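Local atomic coordinates of predicted acetyltransferase (Clostridium acetobutylicum, PDB entry 3MGD), a protein that binds acetyl-CoA and, as a member of the GNAT family, probably transfers its acetyl group to a substrate. Residues G82-I87 against K120-A125; A66-I71 against N111-R116; N3-D8 against E53-E58. One frame throughout, in Å; residues are numbered along the deposited sequence.

Contact 1. Residues G82-I87 against K120-A125. With ACO (acetyl coenzyme *a), chain C.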
loop_
_atom_site.group_PDB
_atom_site.type_symbol
_atom_site.label_atom_id
_atom_site.label_comp_id
_atom_site.label_asym_id
_atom_site.label_seq_id
_atom_site.Cartn_x
_atom_site.Cartn_y
_atom_site.Cartn_z
ATOM N N GLY A 82 -11.023 -4.352 2.939
ATOM C CA GLY A 82 -9.754 -3.653 3.086
ATOM C C GLY A 82 -8.730 -3.901 1.974
ATOM O O GLY A 82 -7.674 -3.256 1.931
ATOM N N ARG A 83 -9.037 -4.830 1.078
ATOM C CA ARG A 83 -8.096 -5.192 0.025
ATOM C C ARG A 83 -8.079 -4.144 -1.077
ATOM O O ARG A 83 -9.091 -3.498 -1.356
ATOM C CB ARG A 83 -8.445 -6.550 -0.585
ATOM C CG ARG A 83 -8.700 -7.657 0.414
ATOM C CD ARG A 83 -8.715 -8.997 -0.295
ATOM N NE ARG A 83 -9.724 -9.898 0.253
ATOM C CZ ARG A 83 -10.967 -9.993 -0.206
ATOM N NH1 ARG A 83 -11.365 -9.234 -1.223
ATOM N NH2 ARG A 83 -11.815 -10.840 0.360
ATOM N N LYS A 84 -6.914 -3.992 -1.705
ATOM C CA LYS A 84 -6.769 -3.119 -2.856
ATOM C C LYS A 84 -5.877 -3.786 -3.881
ATOM O O LYS A 84 -5.040 -4.617 -3.535
ATOM C CB LYS A 84 -6.145 -1.776 -2.450
ATOM C CG LYS A 84 -7.113 -0.831 -1.699
ATOM C CD LYS A 84 -6.464 0.528 -1.437
ATOM C CE LYS A 84 -7.462 1.543 -0.885
ATOM N NZ LYS A 84 -6.799 2.848 -0.613
ATOM N N GLY A 85 -6.053 -3.410 -5.142
ATOM C CA GLY A 85 -5.142 -3.853 -6.182
ATOM C C GLY A 85 -4.152 -2.720 -6.361
ATOM O O GLY A 85 -4.542 -1.561 -6.440
ATOM N N TYR A 86 -2.871 -3.053 -6.405
ATOM C CA TYR A 86 -1.821 -2.052 -6.546
ATOM C C TYR A 86 -1.185 -2.260 -7.916
ATOM O O TYR A 86 -0.571 -3.295 -8.173
ATOM C CB TYR A 86 -0.765 -2.235 -5.445
ATOM C CG TYR A 86 0.430 -1.311 -5.584
ATOM C CD1 TYR A 86 0.340 0.031 -5.237
ATOM C CD2 TYR A 86 1.647 -1.785 -6.063
ATOM C CE1 TYR A 86 1.435 0.883 -5.367
ATOM C CE2 TYR A 86 2.747 -0.945 -6.198
ATOM C CZ TYR A 86 2.634 0.380 -5.844
ATOM O OH TYR A 86 3.725 1.207 -5.984
ATOM N N ILE A 87 -1.346 -1.286 -8.800
ATOM C CA ILE A 87 -0.849 -1.441 -10.162
ATOM C C ILE A 87 0.598 -0.980 -10.275
ATOM O O ILE A 87 0.993 0.027 -9.681
ATOM C CB ILE A 87 -1.787 -0.728 -11.170
ATOM C CG1 ILE A 87 -3.102 -1.540 -11.259
ATOM C CG2 ILE A 87 -1.091 -0.511 -12.518
ATOM C CD1 ILE A 87 -4.072 -1.074 -12.317
ATOM N N LYS A 120 -11.185 -1.371 -5.365
ATOM C CA LYS A 120 -10.357 -0.183 -5.193
ATOM C C LYS A 120 -8.952 -0.483 -5.706
ATOM O O LYS A 120 -8.329 -1.448 -5.268
ATOM C CB LYS A 120 -10.285 0.221 -3.716
ATOM C CG LYS A 120 -11.619 0.647 -3.092
ATOM C CD LYS A 120 -11.940 2.100 -3.399
ATOM C CE LYS A 120 -13.297 2.518 -2.802
ATOM N NZ LYS A 120 -14.435 1.817 -3.476
ATOM N N ILE A 121 -8.468 0.340 -6.633
ATOM C CA ILE A 121 -7.132 0.167 -7.204
ATOM C C ILE A 121 -6.308 1.408 -6.918
ATOM O O ILE A 121 -6.836 2.510 -6.860
ATOM C CB ILE A 121 -7.194 -0.026 -8.721
ATOM C CG1 ILE A 121 -8.329 -0.980 -9.087
ATOM C CG2 ILE A 121 -5.863 -0.543 -9.246
ATOM C CD1 ILE A 121 -8.208 -2.324 -8.436
ATOM N N CYS A 122 -5.013 1.238 -6.713
ATOM C CA CYS A 122 -4.176 2.399 -6.485
ATOM C C CYS A 122 -2.860 2.172 -7.181
ATOM O O CYS A 122 -2.567 1.057 -7.600
ATOM C CB CYS A 122 -3.984 2.632 -4.983
ATOM S SG CYS A 122 -3.237 1.248 -4.093
ATOM N N LEU A 123 -2.083 3.235 -7.333
ATOM C CA LEU A 123 -0.775 3.140 -7.977
ATOM C C LEU A 123 0.016 4.397 -7.680
ATOM O O LEU A 123 -0.540 5.389 -7.199
ATOM C CB LEU A 123 -0.928 2.966 -9.492
ATOM C CG LEU A 123 -1.735 4.010 -10.275
ATOM C CD1 LEU A 123 -1.002 5.340 -10.416
ATOM C CD2 LEU A 123 -2.095 3.474 -11.644
ATOM N N VAL A 124 1.314 4.349 -7.967
ATOM C CA VAL A 124 2.155 5.534 -7.936
ATOM C C VAL A 124 2.501 5.930 -9.372
ATOM O O VAL A 124 3.116 5.165 -10.116
ATOM C CB VAL A 124 3.455 5.289 -7.146
ATOM C CG1 VAL A 124 4.370 6.504 -7.239
ATOM C CG2 VAL A 124 3.142 4.935 -5.672
ATOM N N ALA A 125 2.101 7.131 -9.759
ATOM C CA ALA A 125 2.203 7.542 -11.148
ATOM C C ALA A 125 3.589 8.091 -11.474
ATOM O O ALA A 125 4.106 8.956 -10.774
ATOM C CB ALA A 125 1.135 8.579 -11.460
HETATM N N1A ACO C . -6.836 7.378 -29.509
HETATM C C2A ACO C . -6.117 8.560 -29.306
HETATM N N3A ACO C . -4.960 8.559 -28.489
HETATM C C4A ACO C . -4.530 7.320 -27.863
HETATM C C5A ACO C . -5.264 6.108 -28.070
HETATM C C6A ACO C . -6.400 6.112 -28.870
HETATM N N6A ACO C . -7.139 4.884 -29.077
HETATM N N7A ACO C . -4.616 5.051 -27.342
HETATM C C8A ACO C . -3.511 5.596 -26.704
HETATM N N9A ACO C . -3.461 7.018 -27.004
HETATM C C1B ACO C . -2.371 7.891 -26.605
HETATM C C2B ACO C . -2.885 8.494 -25.287
HETATM O O2B ACO C . -4.072 9.215 -25.223
HETATM C C3B ACO C . -1.618 9.075 -24.699
HETATM O O3B ACO C . -1.234 10.378 -25.072
HETATM P P3B ACO C . -1.636 11.676 -24.240
HETATM O O7A ACO C . -1.521 12.909 -25.202
HETATM O O8A ACO C . -0.669 11.855 -23.049
HETATM O O9A ACO C . -3.054 11.559 -23.723
HETATM C C4B ACO C . -0.608 7.920 -25.023
HETATM O O4B ACO C . -1.018 7.472 -26.367
HETATM C C5B ACO C . -0.217 6.837 -24.038
HETATM O O5B ACO C . -1.255 5.908 -23.844
HETATM P P1A ACO C . -1.008 4.363 -24.069
HETATM O O1A ACO C . -0.664 4.034 -25.531
HETATM O O2A ACO C . -2.248 3.626 -23.572
HETATM O O3A ACO C . 0.209 4.015 -23.130
HETATM P P2A ACO C . 1.590 3.397 -23.631
HETATM O O4A ACO C . 2.400 4.381 -24.541
HETATM O O5A ACO C . 1.385 2.043 -24.251
HETATM O O6A ACO C . 2.421 3.099 -22.326
HETATM C CBP ACO C . 3.676 3.849 -20.386
HETATM C CCP ACO C . 2.488 4.063 -21.313
HETATM C CDP ACO C . 3.573 4.766 -19.177
HETATM C CEP ACO C . 3.678 2.412 -19.981
HETATM C CAP ACO C . 4.981 4.201 -21.175
HETATM O OAP ACO C . 5.026 5.537 -21.548
HETATM C C9P ACO C . 6.260 3.719 -20.535
HETATM O O9P ACO C . 6.631 2.546 -20.593
HETATM N N8P ACO C . 7.054 4.720 -19.854
HETATM C C7P ACO C . 8.273 4.344 -19.141
HETATM C C6P ACO C . 7.989 3.479 -17.969
HETATM C C5P ACO C . 6.880 4.057 -17.117
HETATM O O5P ACO C . 6.870 5.255 -16.831
HETATM N N4P ACO C . 5.837 3.178 -16.711
HETATM C C3P ACO C . 4.873 3.556 -15.707
HETATM C C2P ACO C . 5.331 3.484 -14.272
HETATM S S1P ACO C . 4.054 3.810 -13.082
HETATM C C ACO C . 3.133 2.440 -12.768
HETATM O O ACO C . 3.403 1.387 -13.326
HETATM C CH3 ACO C . 1.920 2.554 -11.929
HETATM O O HOH W 1 -11.547 -3.401 -2.751
HETATM O O HOH W 2 2.630 2.088 -8.662
#
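Gly85 and Cys122 join two parallel strands, 83-87 and 120-124. Gly85 N donates to Lys120 O at 3.0 Å. Gly85 O takes the N-H of Cys122 at 2.9 Å, almost head-on to the carbonyl. Ile87 N continues the pattern to Cys122 O. Beyond these bonds the strands splay: water 2 spans the gap, donating a hydrogen bond to Ile87 O and accepting one from Val124 N.

The side chain of Tyr86 can be followed outward. CB puts the ring on the face that also carries Cys122. CG stands anti to the backbone N (chi1 175°), which carries the ring forward along strand 120-124. CD1 meets Cys122 SG at 3.9 Å; the sulfur lies at the ring edge, in its plane, a sulfur-aromatic contact. CE1 passes Leu123 CA. The hydroxyl OH ends beside Val124 CG2, 3.8 Å away. Phe73 of the second subunit meets this ring edge-to-face.

The other face is aliphatic. Ile121 CG2 touches both CG1 and CD1 of Ile87, at 3.6 Å each. Ile121 CD1 lies against the backbone of Gly85, where there is no side chain to block it. Ile87 also packs on Leu106 and Leu109 of helix 101-115. At the outer edge, strand 120-124 pairs antiparallel with a strand of the second subunit, so the sheet runs on across the dimer.

The splayed end faces the cofactor. Val124 O is 3.4 Å from S1P of acetyl-CoA, and Ile87 O is 3.5 Å from its CH3. Leu123 CB touches the same methyl. Strand 83-92, helix 101-115 and strand 120-124 form a beta-alpha-beta unit. Parallel strands that part around the acetyl-CoA thioester are a hallmark of the GNAT fold.

Contact 2. Residues A66-I71 against N111-R116; sequences AAIAFI and NEAKER
Arg116 lies across one face of the Phe70 ring beside helix 101-115. Its guanidinium is offset toward the rim and 18° from the ring plane. Arg116 CD sits over the same face, 3.8 Å from the centroid, as a CH-pi contact. NE lies 3.3 Å from Phe70 CZ. Phe70 CG is anti to its carbonyl carbon (chi1 -51°), and the ring reaches up to Glu112 and Ala113 of the helix.

The Arg116 chain bends at chi3 (-62°), which folds the guanidinium back toward Glu112. NE and NH2 both donate to Glu112 O, each at 3.0 Å and from the same side of the carbonyl plane. In the conformer given, this double grip would hold the guanidinium flat against the ring; a second conformer is also modelled. This is a helix lying on the beta-sheet of a GNAT domain: strand 61-72 presents alternate side chains, Ile68 and Phe70, to helix 101-115.

Glu112 CB meets the ring edge near its plane, while the carboxylate turns away to hydrogen-bond Trp54 NE1 through OE2. Ile68 CG2 abuts Glu112 CB at 3.9 Å. Its other branch, CG1, is anti to the backbone N and extends CD1 to Ala113 CB.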
loop_
_atom_site.group_PDB
_atom_site.type_symbol
_atom_site.label_atom_id
_atom_site.label_comp_id
_atom_site.label_asym_id
_atom_site.label_seq_id
_atom_site.Cartn_x
_atom_site.Cartn_y
_atom_site.Cartn_z
ATOM N N ALA A 66 2.588 -5.207 -17.524
ATOM C CA ALA A 66 1.698 -4.469 -16.621
ATOM C C ALA A 66 1.324 -5.422 -15.502
ATOM O O ALA A 66 0.934 -6.558 -15.771
ATOM C CB ALA A 66 0.452 -4.027 -17.357
ATOM N N ALA A 67 1.456 -4.994 -14.253
ATOM C CA ALA A 67 1.135 -5.913 -13.144
ATOM C C ALA A 67 0.158 -5.325 -12.144
ATOM O O ALA A 67 -0.016 -4.104 -12.053
ATOM C CB ALA A 67 2.399 -6.378 -12.421
ATOM N N ILE A 68 -0.475 -6.210 -11.383
ATOM C CA ILE A 68 -1.311 -5.777 -10.278
ATOM C C ILE A 68 -0.945 -6.661 -9.104
ATOM O O ILE A 68 -0.824 -7.882 -9.259
ATOM C CB ILE A 68 -2.827 -5.838 -10.624
ATOM C CG1 ILE A 68 -3.675 -5.251 -9.491
ATOM C CG2 ILE A 68 -3.268 -7.270 -11.009
ATOM C CD1 ILE A 68 -5.084 -4.880 -9.913
ATOM N N ALA A 69 -0.701 -6.024 -7.961
ATOM C CA ALA A 69 -0.423 -6.711 -6.695
ATOM C C ALA A 69 -1.619 -6.540 -5.776
ATOM O O ALA A 69 -2.234 -5.472 -5.740
ATOM C CB ALA A 69 0.816 -6.113 -6.029
ATOM N N PHE A 70 -1.953 -7.586 -5.024
ATOM C CA PHE A 70 -3.098 -7.515 -4.123
ATOM C C PHE A 70 -2.610 -7.306 -2.708
ATOM O O PHE A 70 -1.866 -8.122 -2.170
ATOM C CB PHE A 70 -3.958 -8.765 -4.257
ATOM C CG PHE A 70 -4.300 -9.073 -5.669
ATOM C CD1 PHE A 70 -5.150 -8.245 -6.375
ATOM C CD2 PHE A 70 -3.724 -10.151 -6.313
ATOM C CE1 PHE A 70 -5.444 -8.512 -7.706
ATOM C CE2 PHE A 70 -4.010 -10.419 -7.630
ATOM C CZ PHE A 70 -4.871 -9.599 -8.323
ATOM N N ILE A 71 -3.008 -6.177 -2.129
ATOM C CA ILE A 71 -2.469 -5.738 -0.864
ATOM C C ILE A 71 -3.611 -5.559 0.135
ATOM O O ILE A 71 -4.719 -5.181 -0.254
ATOM C CB ILE A 71 -1.720 -4.404 -1.037
ATOM C CG1 ILE A 71 -0.579 -4.556 -2.047
ATOM C CG2 ILE A 71 -1.191 -3.911 0.301
ATOM C CD1 ILE A 71 0.488 -5.491 -1.614
ATOM N N ASN A 111 -9.750 -6.271 -14.597
ATOM C CA ASN A 111 -10.425 -7.566 -14.579
ATOM C C ASN A 111 -9.859 -8.522 -13.521
ATOM O O ASN A 111 -10.617 -9.245 -12.868
ATOM C CB ASN A 111 -10.427 -8.207 -15.968
ATOM C CG ASN A 111 -11.029 -9.595 -15.958
ATOM O OD1 ASN A 111 -12.224 -9.760 -15.726
ATOM N ND2 ASN A 111 -10.196 -10.605 -16.201
ATOM N N GLU A 112 -8.534 -8.528 -13.338
ATOM C CA GLU A 112 -7.928 -9.361 -12.290
ATOM C C GLU A 112 -8.499 -8.981 -10.930
ATOM O O GLU A 112 -8.745 -9.837 -10.075
ATOM C CB GLU A 112 -6.403 -9.218 -12.263
ATOM C CG GLU A 112 -5.703 -9.674 -13.539
ATOM C CD GLU A 112 -5.860 -11.155 -13.823
ATOM O OE1 GLU A 112 -6.044 -11.944 -12.870
ATOM O OE2 GLU A 112 -5.797 -11.532 -15.019
ATOM N N ALA A 113 -8.693 -7.683 -10.730
ATOM C CA ALA A 113 -9.219 -7.175 -9.467
ATOM C C ALA A 113 -10.656 -7.636 -9.215
ATOM O O ALA A 113 -10.985 -8.127 -8.140
ATOM C CB ALA A 113 -9.141 -5.644 -9.445
ATOM N N LYS A 114 -11.505 -7.482 -10.219
ATOM C CA LYS A 114 -12.911 -7.853 -10.096
ATOM C C LYS A 114 -13.064 -9.346 -9.824
ATOM O O LYS A 114 -13.913 -9.755 -9.040
ATOM C CB LYS A 114 -13.651 -7.519 -11.387
ATOM C CG LYS A 114 -13.830 -6.049 -11.650
ATOM C CD LYS A 114 -14.709 -5.865 -12.878
ATOM C CE LYS A 114 -15.144 -4.427 -13.044
ATOM N NZ LYS A 114 -16.101 -4.308 -14.182
ATOM N N GLU A 115 -12.241 -10.159 -10.474
ATOM C CA GLU A 115 -12.342 -11.612 -10.295
ATOM C C GLU A 115 -11.977 -12.033 -8.864
ATOM O O GLU A 115 -12.269 -13.147 -8.428
ATOM C CB GLU A 115 -11.466 -12.330 -11.328
ATOM C CG GLU A 115 -12.092 -12.366 -12.732
ATOM C CD GLU A 115 -13.347 -13.243 -12.791
ATOM O OE1 GLU A 115 -13.230 -14.464 -12.544
ATOM O OE2 GLU A 115 -14.453 -12.713 -13.072
ATOM N N ARG A 116 -11.348 -11.123 -8.135
ATOM C CA ARG A 116 -10.953 -11.361 -6.747
ATOM C C ARG A 116 -11.760 -10.502 -5.782
ATOM O O ARG A 116 -11.374 -10.321 -4.625
ATOM C CB ARG A 116 -9.467 -11.064 -6.557
ATOM C CG ARG A 116 -8.595 -12.293 -6.339
ATOM C CD ARG A 116 -7.213 -12.021 -6.877
ATOM N NE ARG A 116 -7.301 -11.767 -8.308
ATOM C CZ ARG A 116 -6.772 -12.544 -9.248
ATOM N NH1 ARG A 116 -6.074 -13.618 -8.915
ATOM N NH2 ARG A 116 -6.936 -12.229 -10.522
#

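Contact 3. Residues N3-D8 against E53-E58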
loop_
_atom_site.group_PDB
_atom_site.type_symbol
_atom_site.label_atom_id
_atom_site.label_comp_id
_atom_site.label_asym_id
_atom_site.label_seq_id
_atom_site.Cartn_x
_atom_site.Cartn_y
_atom_site.Cartn_z
ATOM N N ASN A 3 0.603 -10.977 -28.956
ATOM C CA ASN A 3 -0.067 -11.932 -28.075
ATOM C C ASN A 3 0.066 -11.594 -26.586
ATOM O O ASN A 3 1.125 -11.192 -26.115
ATOM C CB ASN A 3 0.329 -13.383 -28.377
ATOM C CG ASN A 3 1.722 -13.724 -27.913
ATOM O OD1 ASN A 3 2.705 -13.398 -28.577
ATOM N ND2 ASN A 3 1.817 -14.413 -26.780
ATOM N N TYR A 4 -1.030 -11.747 -25.861
ATOM C CA TYR A 4 -1.053 -11.412 -24.435
ATOM C C TYR A 4 -1.153 -12.670 -23.583
ATOM O O TYR A 4 -1.966 -13.559 -23.867
ATOM C CB TYR A 4 -2.239 -10.506 -24.132
ATOM C CG TYR A 4 -2.123 -9.125 -24.739
ATOM C CD1 TYR A 4 -2.442 -8.894 -26.075
ATOM C CD2 TYR A 4 -1.686 -8.052 -23.971
ATOM C CE1 TYR A 4 -2.331 -7.619 -26.628
ATOM C CE2 TYR A 4 -1.582 -6.781 -24.507
ATOM C CZ TYR A 4 -1.898 -6.567 -25.830
ATOM O OH TYR A 4 -1.784 -5.289 -26.338
ATOM N N ARG A 5 -0.335 -12.741 -22.537
ATOM C CA ARG A 5 -0.395 -13.859 -21.588
ATOM C C ARG A 5 0.041 -13.405 -20.200
ATOM O O ARG A 5 0.700 -12.370 -20.056
ATOM C CB ARG A 5 0.488 -15.019 -22.051
ATOM C CG ARG A 5 1.968 -14.701 -22.100
ATOM C CD ARG A 5 2.784 -15.890 -22.595
ATOM N NE ARG A 5 4.206 -15.581 -22.633
ATOM C CZ ARG A 5 5.051 -15.835 -21.641
ATOM N NH1 ARG A 5 4.616 -16.409 -20.531
ATOM N NH2 ARG A 5 6.327 -15.509 -21.752
ATOM N N LYS A 6 -0.329 -14.182 -19.182
ATOM C CA LYS A 6 0.117 -13.916 -17.817
ATOM C C LYS A 6 1.467 -14.585 -17.596
ATOM O O LYS A 6 1.690 -15.711 -18.045
ATOM C CB LYS A 6 -0.930 -14.406 -16.800
ATOM C CG LYS A 6 -2.151 -13.501 -16.695
ATOM C CD LYS A 6 -3.346 -14.171 -16.021
ATOM C CE LYS A 6 -3.864 -15.330 -16.876
ATOM N NZ LYS A 6 -5.199 -15.810 -16.424
ATOM N N ALA A 7 2.382 -13.871 -16.953
ATOM C CA ALA A 7 3.726 -14.386 -16.699
ATOM C C ALA A 7 3.721 -15.598 -15.761
ATOM O O ALA A 7 2.930 -15.648 -14.821
ATOM C CB ALA A 7 4.604 -13.280 -16.118
ATOM N N ASP A 8 4.623 -16.551 -16.024
ATOM C CA ASP A 8 4.818 -17.747 -15.198
ATOM C C ASP A 8 6.166 -17.660 -14.496
ATOM O O ASP A 8 6.967 -16.776 -14.791
ATOM C CB ASP A 8 4.871 -19.019 -16.065
ATOM C CG ASP A 8 3.683 -19.163 -16.990
ATOM O OD1 ASP A 8 2.535 -19.085 -16.507
ATOM O OD2 ASP A 8 3.906 -19.376 -18.201
ATOM N N GLU A 53 1.173 -10.494 -13.476
ATOM C CA GLU A 53 1.857 -9.615 -14.420
ATOM C C GLU A 53 1.553 -10.069 -15.830
ATOM O O GLU A 53 1.918 -11.173 -16.231
ATOM C CB GLU A 53 3.368 -9.556 -14.150
ATOM C CG GLU A 53 4.164 -8.740 -15.201
ATOM C CD GLU A 53 5.357 -7.982 -14.614
ATOM O OE1 GLU A 53 6.210 -7.520 -15.409
ATOM O OE2 GLU A 53 5.455 -7.850 -13.371
ATOM N N TRP A 54 0.838 -9.222 -16.564
ATOM C CA TRP A 54 0.487 -9.514 -17.937
ATOM C C TRP A 54 1.629 -9.066 -18.843
ATOM O O TRP A 54 2.309 -8.067 -18.568
ATOM C CB TRP A 54 -0.802 -8.790 -18.329
ATOM C CG TRP A 54 -2.052 -9.531 -17.956
ATOM C CD1 TRP A 54 -2.766 -9.424 -16.792
ATOM C CD2 TRP A 54 -2.737 -10.491 -18.765
ATOM N NE1 TRP A 54 -3.862 -10.267 -16.833
ATOM C CE2 TRP A 54 -3.864 -10.927 -18.041
ATOM C CE3 TRP A 54 -2.511 -11.017 -20.045
ATOM C CZ2 TRP A 54 -4.748 -11.880 -18.542
ATOM C CZ3 TRP A 54 -3.390 -11.958 -20.543
ATOM C CH2 TRP A 54 -4.495 -12.384 -19.795
ATOM N N ILE A 55 1.854 -9.817 -19.914
ATOM C CA ILE A 55 2.857 -9.419 -20.896
ATOM C C ILE A 55 2.279 -9.424 -22.309
ATOM O O ILE A 55 1.404 -10.219 -22.634
ATOM C CB ILE A 55 4.125 -10.319 -20.843
ATOM C CG1 ILE A 55 3.856 -11.687 -21.448
ATOM C CG2 ILE A 55 4.641 -10.478 -19.421
ATOM C CD1 ILE A 55 5.061 -12.592 -21.398
ATOM N N ALA A 56 2.760 -8.505 -23.132
ATOM C CA ALA A 56 2.391 -8.457 -24.540
ATOM C C ALA A 56 3.649 -8.841 -25.284
ATOM O O ALA A 56 4.714 -8.267 -25.034
ATOM C CB ALA A 56 1.956 -7.063 -24.930
ATOM N N GLU A 57 3.538 -9.834 -26.160
ATOM C CA GLU A 57 4.694 -10.370 -26.871
ATOM C C GLU A 57 4.473 -10.311 -28.374
ATOM O O GLU A 57 3.346 -10.447 -28.857
ATOM C CB GLU A 57 4.914 -11.838 -26.518
ATOM C CG GLU A 57 5.456 -12.124 -25.152
ATOM C CD GLU A 57 5.638 -13.611 -24.941
ATOM O OE1 GLU A 57 4.777 -14.383 -25.419
ATOM O OE2 GLU A 57 6.644 -14.006 -24.309
ATOM N N GLU A 58 5.563 -10.121 -29.104
ATOM C CA GLU A 58 5.542 -10.285 -30.549
ATOM C C GLU A 58 6.850 -10.948 -30.959
ATOM O O GLU A 58 7.914 -10.586 -30.460
ATOM C CB GLU A 58 5.359 -8.931 -31.232
ATOM C CG GLU A 58 5.164 -9.028 -32.735
ATOM C CD GLU A 58 4.545 -7.776 -33.321
ATOM O OE1 GLU A 58 4.899 -6.664 -32.869
ATOM O OE2 GLU A 58 3.705 -7.907 -34.234
HETATM O O HOH W 3 1.194 -13.448 -13.668
#
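Lys6 lies on the indole of Trp54, side by side and pointing the same way. CG sits over the centre of the ring system, 3.6 Å from the centroid of the six-membered ring. CD follows, nearest to CZ2. The backbone of Tyr4 and Arg5 fills in along the indole rim. On the same face, the methyl of Ala56 presses against the Tyr4 ring, with CB 3.6 Å from CE2.

On the other face, Ile55 is the bump. Its CD1 rises beneath the Arg5 guanidinium and touches one side of it, 3.3 Å from CZ. Arg5 CG stands between the backbone N and the carbonyl carbon (chi1 64°), and the chain then runs straight to NE. Arg5 thus arches over Ile55 to Glu57. NE bonds OE1 at 3.1 Å and NH2 bonds OE2 at 3.0 Å. The guanidinium and carboxylate planes are 61° apart, and both nitrogens meet the carboxylate from above its plane. Asn3 ND2 adds a longer bond to OE1, on the lone pair away from OE2. NH1 of Arg5 turns to Asp11 in a further salt bridge.

Antiparallel backbone bonds hold the strands, with Asn3-Glu57 and Arg5-Ile55 as hydrogen-bonded pairs. Ala7 N closes the row on Glu53 O at 2.8 Å. Water 3 then joins Ala7 O to Glu53 N.

Strand 3-6 is the outermost strand at this end of the sheet. Strand 61-72 flanks strand 51-58 on its other side. Met105 and Arg108 of helix 101-115 pack on the face of Tyr4 and Trp54, while Leu15 of helix 12-25 meets Ala7 and Glu53 across the sheet.

From the N terminus, strand 3-6 opens contact 3. The chain runs through helices 12-25 and 35-47 before strand 51-58 closes it. Strand 61-72 then opens contact 2, and strand 83-92 opens contact 1. Helix 101-115 closes contact 2, and strand 120-124 closes contact 1 last. Contacts 1 and 2 therefore cross, while contact 3 precedes both in series. Contacts 1 and 3 lie at opposite ends of one sheet, their centres about 21 Å apart. Contact 2 stands between them: its strand bonds to Tyr86 on one side and Trp54 on the other, and its helix packs against the Ile68 and Phe70 side of the sheet and reaches Trp54 as well.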